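Local coordinates for protein thiosulfate sulfurtransferase YnjE (Escherichia coli, PDB 2WLR) that catalyses the transfer of sulfur from thiosulfate to cyanide, giving thiocyanate and sulfite, through a cysteine persulfide intermediate, at residues Lys8-Leu12 with Asp13-Gln17; Leu51-Ser54 with Trp55-Lys58; Glu62-Asn65 with Ala66-Gln70; Leu116-Leu119 with Pro120-Gln124. One frame throughout, in Å; residues are numbered along the deposited sequence.

Contact 1 (Lys8-Leu12 with Asp13-Gln17); sequences KPLTL and DQLQQ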
loop_
_atom_site.group_PDB
_atom_site.type_symbol
_atom_site.label_atom_id
_atom_site.label_comp_id
_atom_site.label_asym_id
_atom_site.label_seq_id
_atom_site.Cartn_x
_atom_site.Cartn_y
_atom_site.Cartn_z
ATOM N N LYS A 8 1.941 -7.351 -35.365
ATOM C CA LYS A 8 3.364 -7.666 -35.531
ATOM C C LYS A 8 4.162 -7.326 -34.240
ATOM O O LYS A 8 3.920 -6.276 -33.626
ATOM C CB LYS A 8 3.959 -6.997 -36.785
ATOM C CG LYS A 8 4.355 -5.548 -36.645
ATOM C CD LYS A 8 5.417 -5.135 -37.680
ATOM C CE LYS A 8 6.446 -4.197 -37.036
ATOM N NZ LYS A 8 7.427 -4.917 -36.140
ATOM N N PRO A 9 5.078 -8.218 -33.819
ATOM C CA PRO A 9 5.842 -7.957 -32.581
ATOM C C PRO A 9 6.662 -6.671 -32.655
ATOM O O PRO A 9 7.095 -6.269 -33.737
ATOM C CB PRO A 9 6.783 -9.157 -32.464
ATOM C CG PRO A 9 6.253 -10.199 -33.425
ATOM C CD PRO A 9 5.460 -9.493 -34.452
ATOM N N LEU A 10 6.837 -6.020 -31.510
ATOM C CA LEU A 10 7.553 -4.751 -31.429
ATOM C C LEU A 10 8.605 -4.839 -30.349
ATOM O O LEU A 10 8.342 -5.415 -29.283
ATOM C CB LEU A 10 6.579 -3.619 -31.059
ATOM C CG LEU A 10 5.525 -3.178 -32.086
ATOM C CD1 LEU A 10 4.468 -2.322 -31.409
ATOM C CD2 LEU A 10 6.143 -2.437 -33.255
ATOM N N THR A 11 9.798 -4.301 -30.601
ATOM C CA THR A 11 10.767 -4.109 -29.530
ATOM C C THR A 11 10.374 -2.867 -28.757
ATOM O O THR A 11 9.539 -2.067 -29.223
ATOM C CB THR A 11 12.173 -3.916 -30.064
ATOM O OG1 THR A 11 12.199 -2.714 -30.864
ATOM C CG2 THR A 11 12.609 -5.135 -30.859
ATOM N N LEU A 12 10.961 -2.678 -27.580
ATOM C CA LEU A 12 10.689 -1.496 -26.806
ATOM C C LEU A 12 11.027 -0.239 -27.603
ATOM O O LEU A 12 10.295 0.724 -27.556
ATOM C CB LEU A 12 11.429 -1.491 -25.466
ATOM C CG LEU A 12 11.044 -0.373 -24.480
ATOM C CD1 LEU A 12 9.588 -0.498 -24.071
ATOM C CD2 LEU A 12 11.984 -0.368 -23.274
ATOM N N ASP A 13 12.165 -0.221 -28.289
ATOM C CA ASP A 13 12.526 0.979 -29.061
ATOM C C ASP A 13 11.497 1.271 -30.138
ATOM O O ASP A 13 11.157 2.432 -30.377
ATOM C CB ASP A 13 13.895 0.851 -29.726
ATOM C CG ASP A 13 14.283 2.114 -30.477
ATOM O OD1 ASP A 13 14.630 3.115 -29.806
ATOM O OD2 ASP A 13 14.214 2.121 -31.734
ATOM N N GLN A 14 11.039 0.237 -30.831
ATOM C CA GLN A 14 9.996 0.391 -31.833
ATOM C C GLN A 14 8.707 0.916 -31.230
ATOM O O GLN A 14 8.055 1.825 -31.759
ATOM C CB GLN A 14 9.746 -0.917 -32.553
ATOM C CG GLN A 14 10.866 -1.310 -33.474
ATOM C CD GLN A 14 10.622 -2.666 -34.103
ATOM O OE1 GLN A 14 10.291 -3.635 -33.423
ATOM N NE2 GLN A 14 10.768 -2.746 -35.428
ATOM N N LEU A 15 8.335 0.336 -30.104
ATOM C CA LEU A 15 7.151 0.775 -29.405
ATOM C C LEU A 15 7.213 2.259 -29.051
ATOM O O LEU A 15 6.229 2.991 -29.217
ATOM C CB LEU A 15 6.976 -0.086 -28.150
ATOM C CG LEU A 15 5.687 0.144 -27.359
ATOM C CD1 LEU A 15 4.443 -0.319 -28.095
ATOM C CD2 LEU A 15 5.789 -0.578 -26.014
ATOM N N GLN A 16 8.362 2.711 -28.545
ATOM C CA GLN A 16 8.541 4.110 -28.177
ATOM C C GLN A 16 8.471 5.033 -29.389
ATOM O O GLN A 16 7.875 6.114 -29.319
ATOM C CB GLN A 16 9.872 4.307 -27.444
ATOM C CG GLN A 16 9.858 3.742 -26.013
ATOM C CD GLN A 16 11.260 3.645 -25.403
ATOM O OE1 GLN A 16 12.260 3.839 -26.096
ATOM N NE2 GLN A 16 11.338 3.347 -24.090
ATOM N N GLN A 17 9.091 4.612 -30.483
ATOM C CA GLN A 17 9.145 5.448 -31.689
ATOM C C GLN A 17 7.770 5.534 -32.365
ATOM O O GLN A 17 7.508 6.448 -33.141
ATOM C CB GLN A 17 10.239 4.953 -32.650
ATOM C CG GLN A 17 11.687 5.138 -32.093
ATOM C CD GLN A 17 12.052 6.580 -31.793
ATOM O OE1 GLN A 17 11.835 7.461 -32.617
ATOM N NE2 GLN A 17 12.605 6.827 -30.595
#
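T11 and Q14 form a capping box at the start of helix 12-17, each side chain bonding the backbone N-H of the other. The amide oxygen of Q14 takes the T11 N-H in a nearly straight bond, T11 N to Q14 OE1 2.9 Å and 173° at the hydrogen, meeting it in the carbonyl plane on a lone pair. In return T11 OG1 accepts from Q14 N at 3.2 Å. The hydroxyl can do this because chi1 of 63° sets OG1 between the backbone N and carbonyl carbon of T11, facing the first turn; threonine suits the N-cap since its short side chain can fold back to an N-H of that turn. A leucine in place of Q14 would probably leave T11 N without its side-chain acceptor and the cap with half of its box. Beside the capping box, the buried L10 and L15 cross at about a right angle, CD1 to CD1 at 3.9 Å. Farther out, D108 OD1 accepts from L12 N and the backbone of L10 pairs with I105, tying the lead-in to strand 103-105. K8 curls back at chi3 and chi4, and its NZ donates to P9 O at 2.8 Å.

Contact 2 (Leu51-Ser54 with Trp55-Lys58); sequences LSAS and WLDK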
loop_
_atom_site.group_PDB
_atom_site.type_symbol
_atom_site.label_atom_id
_atom_site.label_comp_id
_atom_site.label_asym_id
_atom_site.label_seq_id
_atom_site.Cartn_x
_atom_site.Cartn_y
_atom_site.Cartn_z
ATOM N N LEU A 51 -1.450 -4.869 -15.959
ATOM C CA LEU A 51 -2.788 -5.444 -16.073
ATOM C C LEU A 51 -2.614 -6.928 -15.895
ATOM O O LEU A 51 -2.380 -7.662 -16.863
ATOM C CB LEU A 51 -3.444 -5.112 -17.415
ATOM C CG LEU A 51 -4.910 -5.531 -17.577
ATOM C CD1 LEU A 51 -5.825 -4.935 -16.508
ATOM C CD2 LEU A 51 -5.442 -5.172 -18.974
ATOM N N SER A 52 -2.651 -7.366 -14.655
ATOM C CA SER A 52 -2.396 -8.765 -14.342
ATOM C C SER A 52 -3.504 -9.652 -14.870
ATOM O O SER A 52 -4.685 -9.399 -14.576
ATOM C CB SER A 52 -2.235 -8.945 -12.865
ATOM O OG SER A 52 -1.892 -10.269 -12.577
ATOM N N ALA A 53 -3.155 -10.724 -15.569
ATOM C CA ALA A 53 -4.180 -11.661 -16.057
ATOM C C ALA A 53 -4.998 -12.211 -14.901
ATOM O O ALA A 53 -6.158 -12.491 -15.069
ATOM C CB ALA A 53 -3.575 -12.812 -16.853
ATOM N N SER A 54 -4.388 -12.362 -13.725
ATOM C CA SER A 54 -5.079 -12.848 -12.526
ATOM C C SER A 54 -6.170 -11.921 -12.014
ATOM O O SER A 54 -6.981 -12.344 -11.195
ATOM C CB SER A 54 -4.074 -13.104 -11.407
ATOM O OG SER A 54 -3.454 -11.907 -10.981
ATOM N N TRP A 55 -6.209 -10.674 -12.483
ATOM C CA TRP A 55 -7.284 -9.776 -12.088
ATOM C C TRP A 55 -8.518 -9.860 -12.938
ATOM O O TRP A 55 -9.567 -9.364 -12.529
ATOM C CB TRP A 55 -6.844 -8.315 -12.195
ATOM C CG TRP A 55 -5.621 -7.924 -11.441
ATOM C CD1 TRP A 55 -5.053 -8.570 -10.402
ATOM C CD2 TRP A 55 -4.854 -6.745 -11.657
ATOM N NE1 TRP A 55 -3.928 -7.882 -9.981
ATOM C CE2 TRP A 55 -3.815 -6.735 -10.717
ATOM C CE3 TRP A 55 -4.960 -5.688 -12.551
ATOM C CZ2 TRP A 55 -2.830 -5.727 -10.721
ATOM C CZ3 TRP A 55 -4.028 -4.698 -12.523
ATOM C CH2 TRP A 55 -2.975 -4.728 -11.614
ATOM N N LEU A 56 -8.398 -10.430 -14.130
ATOM C CA LEU A 56 -9.452 -10.304 -15.143
ATOM C C LEU A 56 -10.814 -10.853 -14.727
ATOM O O LEU A 56 -11.812 -10.248 -15.073
ATOM C CB LEU A 56 -9.020 -10.934 -16.459
ATOM C CG LEU A 56 -7.856 -10.224 -17.147
ATOM C CD1 LEU A 56 -7.355 -11.093 -18.301
ATOM C CD2 LEU A 56 -8.231 -8.806 -17.605
ATOM N N ASP A 57 -10.812 -11.945 -13.967
ATOM C CA ASP A 57 -12.063 -12.560 -13.471
ATOM C C ASP A 57 -12.737 -11.712 -12.401
ATOM O O ASP A 57 -13.851 -12.034 -11.958
ATOM C CB ASP A 57 -11.807 -13.996 -12.962
ATOM C CG ASP A 57 -10.942 -14.062 -11.713
ATOM O OD1 ASP A 57 -10.409 -13.038 -11.247
ATOM O OD2 ASP A 57 -10.779 -15.192 -11.174
ATOM N N LYS A 58 -12.077 -10.633 -11.980
ATOM C CA LYS A 58 -12.650 -9.685 -11.032
ATOM C C LYS A 58 -12.788 -8.293 -11.623
ATOM O O LYS A 58 -12.947 -7.307 -10.887
ATOM C CB LYS A 58 -11.803 -9.603 -9.762
ATOM C CG LYS A 58 -11.827 -10.900 -8.955
ATOM C CD LYS A 58 -10.831 -10.883 -7.800
ATOM C CE LYS A 58 -9.366 -10.842 -8.256
ATOM N NZ LYS A 58 -8.921 -12.086 -8.942
HETATM O O HOH W 1 -8.426 -13.840 -14.068
#
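This is a local turn contact in which S52 lies over the indole of W55, in the loop between strand 49-50 and helix 61-70. The beta carbon of S52 stands 3.4 Å from the centroid of the five-membered ring of W55, only 10° off its normal, a CH-pi contact on one face. With chi1 of -56°, W55 CG lies beside its own backbone N, which brings the indole back under S52; a serine is small enough to let the ring come so close. L51 CD1 adds an apolar touch to W55 CE3 at 4.1 Å. An alanine in place of W55 would probably take away the surface under S52 CB and deprive D337, in a loop of the third rhodanese region, of its weak bond from the indole nitrogen. The hydroxyls of S52 and S54 pair at 2.8 Å, OG to OG. K58 NZ donates to S54 O at 3.0 Å, in the carbonyl plane, and bridges to D57 OD1. A water spans A53 O and D57 N. The backbone bonds W55 N to S52 O (2.9 Å) and L56 N to A53 O (3.2 Å) make two overlapping beta turns, in a strand-to-helix connection of a rhodanese domain.

Contact 3 (Glu62-Asn65 with Ala66-Gln70); sequences EQLN and AWIKQ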
loop_
_atom_site.group_PDB
_atom_site.type_symbol
_atom_site.label_atom_id
_atom_site.label_comp_id
_atom_site.label_asym_id
_atom_site.label_seq_id
_atom_site.Cartn_x
_atom_site.Cartn_y
_atom_site.Cartn_z
ATOM N N GLU A 62 -17.188 -2.650 -17.522
ATOM C CA GLU A 62 -17.099 -1.257 -17.094
ATOM C C GLU A 62 -15.784 -0.990 -16.411
ATOM O O GLU A 62 -15.179 0.031 -16.652
ATOM C CB GLU A 62 -18.260 -0.824 -16.168
ATOM C CG GLU A 62 -17.904 0.168 -15.000
ATOM C CD GLU A 62 -18.010 1.673 -15.319
ATOM O OE1 GLU A 62 -18.820 2.048 -16.196
ATOM O OE2 GLU A 62 -17.308 2.508 -14.661
ATOM N N GLN A 63 -15.377 -1.902 -15.538
ATOM C CA GLN A 63 -14.115 -1.708 -14.837
ATOM C C GLN A 63 -12.907 -1.729 -15.778
ATOM O O GLN A 63 -11.999 -0.907 -15.632
ATOM C CB GLN A 63 -13.957 -2.736 -13.748
ATOM C CG GLN A 63 -14.844 -2.425 -12.548
ATOM C CD GLN A 63 -14.973 -3.573 -11.565
ATOM O OE1 GLN A 63 -14.889 -4.737 -11.930
ATOM N NE2 GLN A 63 -15.231 -3.230 -10.299
ATOM N N LEU A 64 -12.897 -2.618 -16.762
ATOM C CA LEU A 64 -11.814 -2.622 -17.751
ATOM C C LEU A 64 -11.865 -1.373 -18.660
ATOM O O LEU A 64 -10.820 -0.806 -19.000
ATOM C CB LEU A 64 -11.806 -3.898 -18.590
ATOM C CG LEU A 64 -10.664 -4.007 -19.624
ATOM C CD1 LEU A 64 -9.266 -3.851 -19.005
ATOM C CD2 LEU A 64 -10.819 -5.319 -20.407
ATOM N N ASN A 65 -13.064 -0.948 -19.043
ATOM C CA ASN A 65 -13.183 0.262 -19.839
ATOM C C ASN A 65 -12.659 1.449 -19.045
ATOM O O ASN A 65 -11.977 2.311 -19.611
ATOM C CB ASN A 65 -14.647 0.499 -20.237
ATOM C CG ASN A 65 -15.118 -0.424 -21.335
ATOM O OD1 ASN A 65 -14.318 -1.012 -22.080
ATOM N ND2 ASN A 65 -16.450 -0.541 -21.466
ATOM N N ALA A 66 -13.026 1.524 -17.778
ATOM C CA ALA A 66 -12.535 2.574 -16.895
ATOM C C ALA A 66 -11.002 2.575 -16.811
ATOM O O ALA A 66 -10.348 3.616 -16.866
ATOM C CB ALA A 66 -13.167 2.443 -15.537
ATOM N N TRP A 67 -10.425 1.389 -16.699
ATOM C CA TRP A 67 -8.981 1.268 -16.591
ATOM C C TRP A 67 -8.314 1.726 -17.876
ATOM O O TRP A 67 -7.317 2.459 -17.875
ATOM C CB TRP A 67 -8.642 -0.199 -16.285
ATOM C CG TRP A 67 -7.190 -0.476 -16.055
ATOM C CD1 TRP A 67 -6.562 -0.533 -14.839
ATOM C CD2 TRP A 67 -6.224 -0.792 -17.037
ATOM N NE1 TRP A 67 -5.235 -0.813 -15.032
ATOM C CE2 TRP A 67 -4.996 -1.000 -16.358
ATOM C CE3 TRP A 67 -6.241 -0.903 -18.430
ATOM C CZ2 TRP A 67 -3.805 -1.276 -17.027
ATOM C CZ3 TRP A 67 -5.064 -1.207 -19.101
ATOM C CH2 TRP A 67 -3.845 -1.396 -18.381
ATOM N N ILE A 68 -8.854 1.318 -19.008
ATOM C CA ILE A 68 -8.329 1.744 -20.301
ATOM C C ILE A 68 -8.361 3.277 -20.405
ATOM O O ILE A 68 -7.347 3.885 -20.761
ATOM C CB ILE A 68 -9.100 1.065 -21.452
ATOM C CG1 ILE A 68 -8.778 -0.453 -21.490
ATOM C CG2 ILE A 68 -8.774 1.728 -22.804
ATOM C CD1 ILE A 68 -9.697 -1.264 -22.402
ATOM N N LYS A 69 -9.488 3.883 -20.020
ATOM C CA LYS A 69 -9.640 5.351 -20.055
ATOM C C LYS A 69 -8.707 6.079 -19.095
ATOM O O LYS A 69 -8.145 7.145 -19.432
ATOM C CB LYS A 69 -11.074 5.705 -19.675
ATOM C CG LYS A 69 -12.021 5.614 -20.810
ATOM C CD LYS A 69 -12.463 6.991 -21.243
ATOM C CE LYS A 69 -13.490 7.538 -20.273
ATOM N NZ LYS A 69 -13.631 9.015 -20.352
ATOM N N GLN A 70 -8.599 5.552 -17.893
ATOM C CA GLN A 70 -7.776 6.159 -16.829
ATOM C C GLN A 70 -6.294 6.179 -17.226
ATOM O O GLN A 70 -5.547 7.025 -16.738
ATOM C CB GLN A 70 -7.949 5.417 -15.506
ATOM C CG GLN A 70 -9.224 5.741 -14.747
ATOM C CD GLN A 70 -9.668 4.656 -13.804
ATOM O OE1 GLN A 70 -8.887 3.763 -13.432
ATOM N NE2 GLN A 70 -10.943 4.726 -13.392
#
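Four successive i to i+4 bonds, from A66 N, W67 N, I68 N and K69 N to the carbonyls of E62, Q63, L64 and N65, carry helix 61-70 through this contact, with I68 N to L64 O at 2.9 Å. One apolar flank is made by L64, W67 and I68. I68 has CG1 beside its backbone N, chi1 -69°, so that the branch runs back along the helix over the preceding turn: CG1 lies 3.2 Å from L64 O, and CD1 reaches L64 CG at 4.0 Å as the two side chains cross obliquely. L64 has CG anti to its backbone N, chi1 -178°, and its CD1 approaches W67 CE3 at 4.3 Å. Leucine and isoleucine suit this flank because it turns to helix 85-97 and apolar neighbours: L64 meets M59 and R94, I68 meets L95, A98 and L100. The indole of W67 leads away from the first turn, toward L73, and meets the ring of H71 with the planes about 40° apart. The rest of the surface is mostly polar, with A66 a small exception, its CB resting 3.3 Å from E62 O, and Q63 directs OE1 to S60 N, just before the helix. The chemistry implies an amphipathic helix: the backbone bonds bear its regularity, while aliphatic contacts one turn apart shape the side that packs against the rest of the domain.

Contact 4 (Leu116-Leu119 with Pro120-Gln124); sequences LQKL and PHFEQ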
loop_
_atom_site.group_PDB
_atom_site.type_symbol
_atom_site.label_atom_id
_atom_site.label_comp_id
_atom_site.label_asym_id
_atom_site.label_seq_id
_atom_site.Cartn_x
_atom_site.Cartn_y
_atom_site.Cartn_z
ATOM N N LEU A 116 14.985 -1.852 -16.555
ATOM C CA LEU A 116 13.701 -2.015 -15.845
ATOM C C LEU A 116 13.535 -0.993 -14.746
ATOM O O LEU A 116 14.516 -0.501 -14.184
ATOM C CB LEU A 116 13.584 -3.439 -15.285
ATOM C CG LEU A 116 13.612 -4.518 -16.369
ATOM C CD1 LEU A 116 13.685 -5.906 -15.766
ATOM C CD2 LEU A 116 12.436 -4.436 -17.332
ATOM N N GLN A 117 12.271 -0.692 -14.460
ATOM C CA GLN A 117 11.850 0.267 -13.461
ATOM C C GLN A 117 11.149 -0.451 -12.318
ATOM O O GLN A 117 10.381 -1.364 -12.532
ATOM C CB GLN A 117 10.873 1.292 -14.049
ATOM C CG GLN A 117 11.283 1.936 -15.359
ATOM C CD GLN A 117 12.579 2.661 -15.296
ATOM O OE1 GLN A 117 13.555 2.283 -15.970
ATOM N NE2 GLN A 117 12.615 3.718 -14.507
ATOM N N LYS A 118 11.385 -0.011 -11.094
ATOM C CA LYS A 118 10.767 -0.660 -9.923
ATOM C C LYS A 118 10.371 0.350 -8.874
ATOM O O LYS A 118 10.823 1.491 -8.913
ATOM C CB LYS A 118 11.736 -1.671 -9.319
ATOM C CG LYS A 118 13.057 -1.099 -8.818
ATOM C CD LYS A 118 14.111 -2.189 -8.566
ATOM C CE LYS A 118 15.532 -1.597 -8.369
ATOM N NZ LYS A 118 16.623 -2.545 -8.795
ATOM N N LEU A 119 9.559 -0.078 -7.909
ATOM C CA LEU A 119 9.423 0.684 -6.677
ATOM C C LEU A 119 10.741 0.789 -5.982
ATOM O O LEU A 119 11.403 -0.213 -5.793
ATOM C CB LEU A 119 8.487 0.010 -5.681
ATOM C CG LEU A 119 7.038 -0.128 -6.019
ATOM C CD1 LEU A 119 6.320 -0.744 -4.818
ATOM C CD2 LEU A 119 6.431 1.262 -6.352
ATOM N N PRO A 120 11.133 2.000 -5.587
ATOM C CA PRO A 120 12.372 2.210 -4.876
ATOM C C PRO A 120 12.555 1.242 -3.724
ATOM O O PRO A 120 13.653 0.755 -3.518
ATOM C CB PRO A 120 12.238 3.655 -4.397
ATOM C CG PRO A 120 11.439 4.283 -5.409
ATOM C CD PRO A 120 10.456 3.274 -5.898
ATOM N N HIS A 121 11.474 0.926 -3.007
ATOM C CA HIS A 121 11.585 -0.035 -1.911
ATOM C C HIS A 121 10.510 -1.091 -2.010
ATOM O O HIS A 121 9.799 -1.351 -1.061
ATOM C CB HIS A 121 11.493 0.688 -0.580
ATOM C CG HIS A 121 12.480 1.795 -0.449
ATOM N ND1 HIS A 121 13.827 1.580 -0.240
ATOM C CD2 HIS A 121 12.318 3.136 -0.546
ATOM C CE1 HIS A 121 14.443 2.749 -0.186
ATOM N NE2 HIS A 121 13.556 3.707 -0.395
ATOM N N PHE A 122 10.445 -1.756 -3.163
ATOM C CA PHE A 122 9.496 -2.833 -3.385
ATOM C C PHE A 122 9.543 -3.922 -2.277
ATOM O O PHE A 122 8.529 -4.566 -1.990
ATOM C CB PHE A 122 9.710 -3.484 -4.766
ATOM C CG PHE A 122 10.949 -4.296 -4.882
ATOM C CD1 PHE A 122 10.938 -5.614 -4.490
ATOM C CD2 PHE A 122 12.141 -3.749 -5.324
ATOM C CE1 PHE A 122 12.038 -6.387 -4.542
ATOM C CE2 PHE A 122 13.275 -4.537 -5.395
ATOM C CZ PHE A 122 13.231 -5.868 -4.971
ATOM N N GLU A 123 10.717 -4.128 -1.702
ATOM C CA GLU A 123 10.903 -5.193 -0.738
ATOM C C GLU A 123 10.119 -4.987 0.546
ATOM O O GLU A 123 9.982 -5.907 1.339
ATOM C CB GLU A 123 12.400 -5.375 -0.447
ATOM C CG GLU A 123 13.065 -4.341 0.430
ATOM C CD GLU A 123 13.314 -3.001 -0.250
ATOM O OE1 GLU A 123 13.282 -2.908 -1.497
ATOM O OE2 GLU A 123 13.600 -2.032 0.489
ATOM N N GLN A 124 9.594 -3.789 0.733
ATOM C CA GLN A 124 8.713 -3.515 1.880
ATOM C C GLN A 124 7.332 -4.053 1.733
ATOM O O GLN A 124 6.593 -4.103 2.717
ATOM C CB GLN A 124 8.630 -2.024 2.128
ATOM C CG GLN A 124 9.970 -1.421 2.615
ATOM C CD GLN A 124 10.050 0.085 2.500
ATOM O OE1 GLN A 124 9.119 0.775 2.071
ATOM N NE2 GLN A 124 11.188 0.627 2.929
#
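The one hydrogen bond across this contact is of the backbone: F122 N donates to L119 O at 3.2 Å. The donor stands well above the carbonyl plane of L119, 68° out of it, as happens when a tight turn brings the N-H of the fourth residue back over the carbonyl of the first. P120 suits the second place in the turn, since its ring holds phi near the -48° found here and it has no N-H to satisfy. It leads into the 3-10 segment 122-124, where Q124 N bonds to H121 O.

Apolar contacts follow the same turn. L119 CB meets F122 CB at 3.8 Å, and L119 CD1 comes within 4.1 Å of F122 CA, so the buried leucine lies against the start of the phenylalanine side chain rather than its ring. F122 CG sits between its backbone N and carbonyl carbon, chi1 71°, which turns the ring toward L119 O and K118. The extended, exposed chain of K118 slants past the ring, K118 CD lying 4.0 Å from F122 CE2. A lysine serves here because its methylenes can pack on an aromatic while its charged end runs on.

The third kind sets carbonyl against ring edge: L119 O lies near the plane of the F122 ring, 3.6 Å from CD2, an approach the slightly positive rim of a phenyl ring would favour. Beyond the turn, F122 meets W34 edge-to-face, L119 pairs by backbone with N32 at the end of helix 28-32, and H121 does so with A380 of helix 369-380, while Q124 pairs with L233 of strand 231-234.

How the contacts relate
All four contacts are local and lie away from the active site, but they differ in burial and chemistry. Contacts 1 and 2 are partly buried and mix polar bonds with apolar packing: contact 1 begins a helix beside the edge strand 103-105, whereas contact 2 shapes a loop leaving the opposite edge strand, 49-50. Contacts 3 and 4 are nearer the surface, one a regular helix, the other a proline turn. Contacts 2 and 3 touch directly, L51 CB meeting W67 CH2 at 3.9 Å, and both pack on helix 85-97. Contact 4 stands apart from that pair, leading from the four-stranded sheet to the five-stranded one that begins with strand 125-126.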